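Local structure of beta-glucosidase (Chaetomella raphigera, 6JXG) at residues 115-127 / 440-454. The protein probably hydrolyses terminal, non-reducing beta-D-glucosyl residues, releasing beta-D-glucose in the breakdown of cellulose. Residues are numbered along the deposited sequence; the frame is centred on the assembly and turned at random.
Sequences GKIPEAGRNWEGF and SGEGYITVDGQLGDR
Arg122 and Glu442 meet where the TIM-barrel-like N-terminal domain of this family 3 glycoside hydrolase packs against its C-terminal domain, loop on loop. Charge comes first: the carboxylate of Glu442 stacks over one guanidinium face, the planes 5° apart, with OE2 3.6 Å from Arg122 NH2 and no N-H aimed at it. The in-plane N-H groups of NE and NH2 instead grip Glu125 OE2 side-on, while Glu442 OE2 bonds to Ser385 and OE1 pairs with Arg166. A methionine in place of Arg122 would probably leave Glu125 OE2 without its two-nitrogen grip and two nearby carboxylates without their shared cation, Glu442 keeping Arg166.

All four direct hydrogen bonds involve backbone groups. Arg454 N donates to Glu119 O (3.0 Å), and Arg454 NH2, bent round at chi3 (-76°), reaches Pro118 O at 2.9 Å from above the carbonyl plane. Asp453 OD1 takes Gly121 N on its anti lone pair; OD2 bonds to Thr164. Sterically, Gly121 has no room for a side chain: a CB would lie 2.3 Å from Gly441 O and Gly452 O. Beside it, Ser440 OG donates to Gly121 O at 2.8 Å and accepts from a water that also bonds Ala120 O and Arg454 NE.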
# COMPACT_ATOMS: atom_id res chain seq x y z
N GLY A 115 1.25 -8.34 -2.41
CA GLY A 115 0.13 -8.76 -3.23
C GLY A 115 0.50 -9.70 -4.39
O GLY A 115 -0.11 -9.60 -5.42
N LYS A 116 1.46 -10.61 -4.17
CA LYS A 116 1.87 -11.63 -5.13
C LYS A 116 0.71 -12.54 -5.55
O LYS A 116 0.73 -13.09 -6.69
CB LYS A 116 3.02 -12.50 -4.55
CG LYS A 116 2.75 -14.02 -4.65
CD LYS A 116 3.35 -14.69 -3.53
CE LYS A 116 2.71 -15.88 -2.93
NZ LYS A 116 2.99 -17.18 -3.53
N ILE A 117 -0.28 -12.69 -4.67
CA ILE A 117 -1.51 -13.49 -4.93
C ILE A 117 -2.66 -12.54 -5.14
O ILE A 117 -3.09 -11.84 -4.20
CB ILE A 117 -1.84 -14.49 -3.79
CG1 ILE A 117 -0.67 -15.43 -3.54
CG2 ILE A 117 -3.16 -15.19 -4.07
CD1 ILE A 117 -0.74 -16.18 -2.25
N PRO A 118 -3.18 -12.49 -6.37
CA PRO A 118 -4.15 -11.42 -6.67
C PRO A 118 -5.44 -11.45 -5.81
O PRO A 118 -6.08 -10.39 -5.57
CB PRO A 118 -4.43 -11.61 -8.16
CG PRO A 118 -4.02 -13.01 -8.45
CD PRO A 118 -2.93 -13.40 -7.51
N GLU A 119 -5.80 -12.64 -5.34
CA GLU A 119 -6.96 -12.83 -4.51
C GLU A 119 -6.76 -12.41 -3.06
O GLU A 119 -7.72 -12.32 -2.29
CB GLU A 119 -7.38 -14.32 -4.45
CG GLU A 119 -7.85 -14.88 -5.79
CD GLU A 119 -6.72 -15.43 -6.67
OE1 GLU A 119 -5.52 -15.25 -6.36
OE2 GLU A 119 -7.07 -16.04 -7.77
N ALA A 120 -5.53 -12.29 -2.63
CA ALA A 120 -5.28 -12.14 -1.22
C ALA A 120 -5.92 -10.88 -0.61
O ALA A 120 -6.06 -9.81 -1.24
CB ALA A 120 -3.81 -12.28 -0.90
N GLY A 121 -6.44 -11.04 0.60
CA GLY A 121 -7.48 -10.11 1.04
C GLY A 121 -7.04 -8.71 1.49
O GLY A 121 -7.89 -7.82 1.57
N ARG A 122 -5.76 -8.53 1.80
CA ARG A 122 -5.29 -7.23 2.31
C ARG A 122 -4.43 -6.44 1.32
O ARG A 122 -3.83 -5.42 1.67
CB ARG A 122 -4.52 -7.46 3.59
CG ARG A 122 -5.40 -8.01 4.69
CD ARG A 122 -4.55 -8.22 5.95
NE ARG A 122 -4.37 -6.90 6.62
CZ ARG A 122 -3.80 -6.73 7.81
NH1 ARG A 122 -3.30 -7.76 8.47
NH2 ARG A 122 -3.72 -5.51 8.34
N ASN A 123 -4.40 -6.87 0.09
CA ASN A 123 -3.44 -6.28 -0.87
C ASN A 123 -3.70 -4.81 -1.16
O ASN A 123 -2.80 -4.04 -1.32
CB ASN A 123 -3.40 -7.08 -2.20
CG ASN A 123 -2.93 -8.49 -2.01
OD1 ASN A 123 -2.36 -8.83 -1.01
ND2 ASN A 123 -3.09 -9.30 -3.06
N TRP A 124 -4.95 -4.44 -1.15
CA TRP A 124 -5.41 -3.03 -1.18
C TRP A 124 -4.83 -2.08 -0.14
O TRP A 124 -4.69 -0.85 -0.42
CB TRP A 124 -6.95 -2.95 -1.15
CG TRP A 124 -7.56 -3.53 0.03
CD1 TRP A 124 -7.89 -4.83 0.23
CD2 TRP A 124 -7.79 -2.85 1.28
NE1 TRP A 124 -8.42 -4.99 1.51
CE2 TRP A 124 -8.35 -3.78 2.17
CE3 TRP A 124 -7.63 -1.53 1.71
CZ2 TRP A 124 -8.75 -3.43 3.50
CZ3 TRP A 124 -8.01 -1.17 3.05
CH2 TRP A 124 -8.57 -2.11 3.92
N GLU A 125 -4.41 -2.62 1.00
CA GLU A 125 -3.76 -1.79 2.00
C GLU A 125 -2.33 -1.39 1.61
O GLU A 125 -1.78 -0.38 2.13
CB GLU A 125 -3.64 -2.55 3.34
CG GLU A 125 -4.92 -3.04 3.99
CD GLU A 125 -4.79 -3.24 5.48
OE1 GLU A 125 -4.38 -2.28 6.21
OE2 GLU A 125 -5.15 -4.34 5.97
N GLY A 126 -1.74 -2.19 0.73
CA GLY A 126 -0.37 -2.07 0.32
C GLY A 126 -0.13 -1.22 -0.93
O GLY A 126 -0.96 -0.44 -1.32
N PHE A 127 1.07 -1.41 -1.52
CA PHE A 127 1.63 -0.52 -2.52
C PHE A 127 2.13 -1.27 -3.76
O PHE A 127 3.11 -0.87 -4.41
CB PHE A 127 2.79 0.29 -1.91
CG PHE A 127 2.37 1.36 -0.95
CD1 PHE A 127 1.26 2.23 -1.23
CD2 PHE A 127 3.16 1.63 0.16
CE1 PHE A 127 0.95 3.27 -0.37
CE2 PHE A 127 2.82 2.69 1.02
CZ PHE A 127 1.75 3.48 0.77
N SER A 440 -12.61 -7.22 -0.31
CA SER A 440 -11.88 -8.21 0.47
C SER A 440 -11.36 -7.49 1.71
O SER A 440 -11.49 -6.28 1.86
CB SER A 440 -10.73 -8.84 -0.37
OG SER A 440 -9.62 -7.97 -0.61
N GLY A 441 -10.71 -8.25 2.56
CA GLY A 441 -10.22 -7.73 3.82
C GLY A 441 -9.41 -8.69 4.63
O GLY A 441 -9.01 -9.78 4.17
N GLU A 442 -9.12 -8.25 5.85
CA GLU A 442 -8.37 -9.01 6.77
C GLU A 442 -9.10 -10.29 7.21
O GLU A 442 -10.33 -10.34 7.32
CB GLU A 442 -8.03 -8.11 8.00
CG GLU A 442 -7.06 -8.75 8.95
CD GLU A 442 -6.58 -7.81 10.06
OE1 GLU A 442 -5.88 -8.31 10.97
OE2 GLU A 442 -6.75 -6.59 9.91
N GLY A 443 -8.34 -11.32 7.42
CA GLY A 443 -8.92 -12.64 7.68
C GLY A 443 -9.47 -12.92 9.08
O GLY A 443 -9.34 -14.03 9.54
N TYR A 444 -10.15 -11.95 9.71
CA TYR A 444 -10.95 -12.23 10.90
C TYR A 444 -12.40 -11.97 10.65
O TYR A 444 -13.18 -12.14 11.54
CB TYR A 444 -10.46 -11.53 12.16
CG TYR A 444 -10.60 -10.05 12.15
CD1 TYR A 444 -11.71 -9.45 12.69
CD2 TYR A 444 -9.55 -9.22 11.69
CE1 TYR A 444 -11.88 -8.04 12.68
CE2 TYR A 444 -9.71 -7.84 11.65
CZ TYR A 444 -10.89 -7.27 12.14
OH TYR A 444 -11.01 -5.90 12.11
N ILE A 445 -12.77 -11.57 9.43
CA ILE A 445 -14.11 -11.24 9.08
C ILE A 445 -14.46 -12.02 7.79
O ILE A 445 -13.66 -12.06 6.84
CB ILE A 445 -14.19 -9.74 8.74
CG1 ILE A 445 -13.90 -8.87 9.98
CG2 ILE A 445 -15.59 -9.37 8.28
CD1 ILE A 445 -13.85 -7.38 9.72
N THR A 446 -15.61 -12.67 7.78
CA THR A 446 -16.15 -13.36 6.57
C THR A 446 -17.26 -12.52 5.96
O THR A 446 -18.20 -12.13 6.63
CB THR A 446 -16.77 -14.70 7.04
OG1 THR A 446 -15.73 -15.51 7.55
CG2 THR A 446 -17.46 -15.47 5.88
N VAL A 447 -17.15 -12.23 4.68
CA VAL A 447 -18.17 -11.54 3.94
C VAL A 447 -18.47 -12.35 2.68
O VAL A 447 -17.56 -12.76 1.95
CB VAL A 447 -17.75 -10.09 3.59
CG1 VAL A 447 -18.88 -9.39 2.85
CG2 VAL A 447 -17.30 -9.27 4.81
N ASP A 448 -19.76 -12.56 2.38
CA ASP A 448 -20.16 -13.42 1.22
C ASP A 448 -19.38 -14.71 1.18
O ASP A 448 -18.90 -15.16 0.14
CB ASP A 448 -20.09 -12.64 -0.12
CG ASP A 448 -21.14 -11.60 -0.20
OD1 ASP A 448 -21.94 -11.58 0.75
OD2 ASP A 448 -21.19 -10.75 -1.12
N GLY A 449 -19.24 -15.35 2.33
CA GLY A 449 -18.53 -16.63 2.40
C GLY A 449 -17.01 -16.60 2.24
O GLY A 449 -16.37 -17.65 2.07
N GLN A 450 -16.41 -15.41 2.34
CA GLN A 450 -14.95 -15.25 2.05
C GLN A 450 -14.31 -14.64 3.30
O GLN A 450 -14.61 -13.51 3.67
CB GLN A 450 -14.77 -14.35 0.82
CG GLN A 450 -15.28 -15.07 -0.41
CD GLN A 450 -15.56 -14.17 -1.60
OE1 GLN A 450 -14.68 -13.87 -2.41
NE2 GLN A 450 -16.80 -13.80 -1.74
N LEU A 451 -13.51 -15.46 3.96
CA LEU A 451 -12.78 -15.12 5.18
C LEU A 451 -11.49 -14.39 4.72
O LEU A 451 -10.46 -15.02 4.50
CB LEU A 451 -12.40 -16.39 5.87
CG LEU A 451 -12.22 -16.37 7.41
CD1 LEU A 451 -11.33 -17.43 7.92
CD2 LEU A 451 -12.08 -15.04 8.11
N GLY A 452 -11.60 -13.07 4.60
CA GLY A 452 -10.52 -12.21 4.12
C GLY A 452 -10.21 -12.27 2.63
O GLY A 452 -10.45 -11.33 1.90
N ASP A 453 -9.55 -13.35 2.22
CA ASP A 453 -9.19 -13.59 0.83
C ASP A 453 -10.41 -13.79 -0.05
O ASP A 453 -11.39 -14.38 0.38
CB ASP A 453 -8.34 -14.87 0.71
CG ASP A 453 -7.00 -14.80 1.42
OD1 ASP A 453 -6.39 -13.68 1.51
OD2 ASP A 453 -6.51 -15.89 1.85
N ARG A 454 -10.32 -13.33 -1.30
CA ARG A 454 -11.29 -13.53 -2.31
C ARG A 454 -11.23 -14.94 -2.88
O ARG A 454 -10.16 -15.53 -3.05
CB ARG A 454 -11.13 -12.55 -3.49
CG ARG A 454 -11.31 -11.11 -3.08
CD ARG A 454 -11.23 -10.19 -4.25
NE ARG A 454 -9.94 -9.92 -4.81
CZ ARG A 454 -9.75 -9.53 -6.07
NH1 ARG A 454 -10.74 -9.50 -6.97
NH2 ARG A 454 -8.55 -9.21 -6.47
O HOH W 1 -8.11 -8.93 -2.80
O HOH W 2 -2.81 -7.56 11.25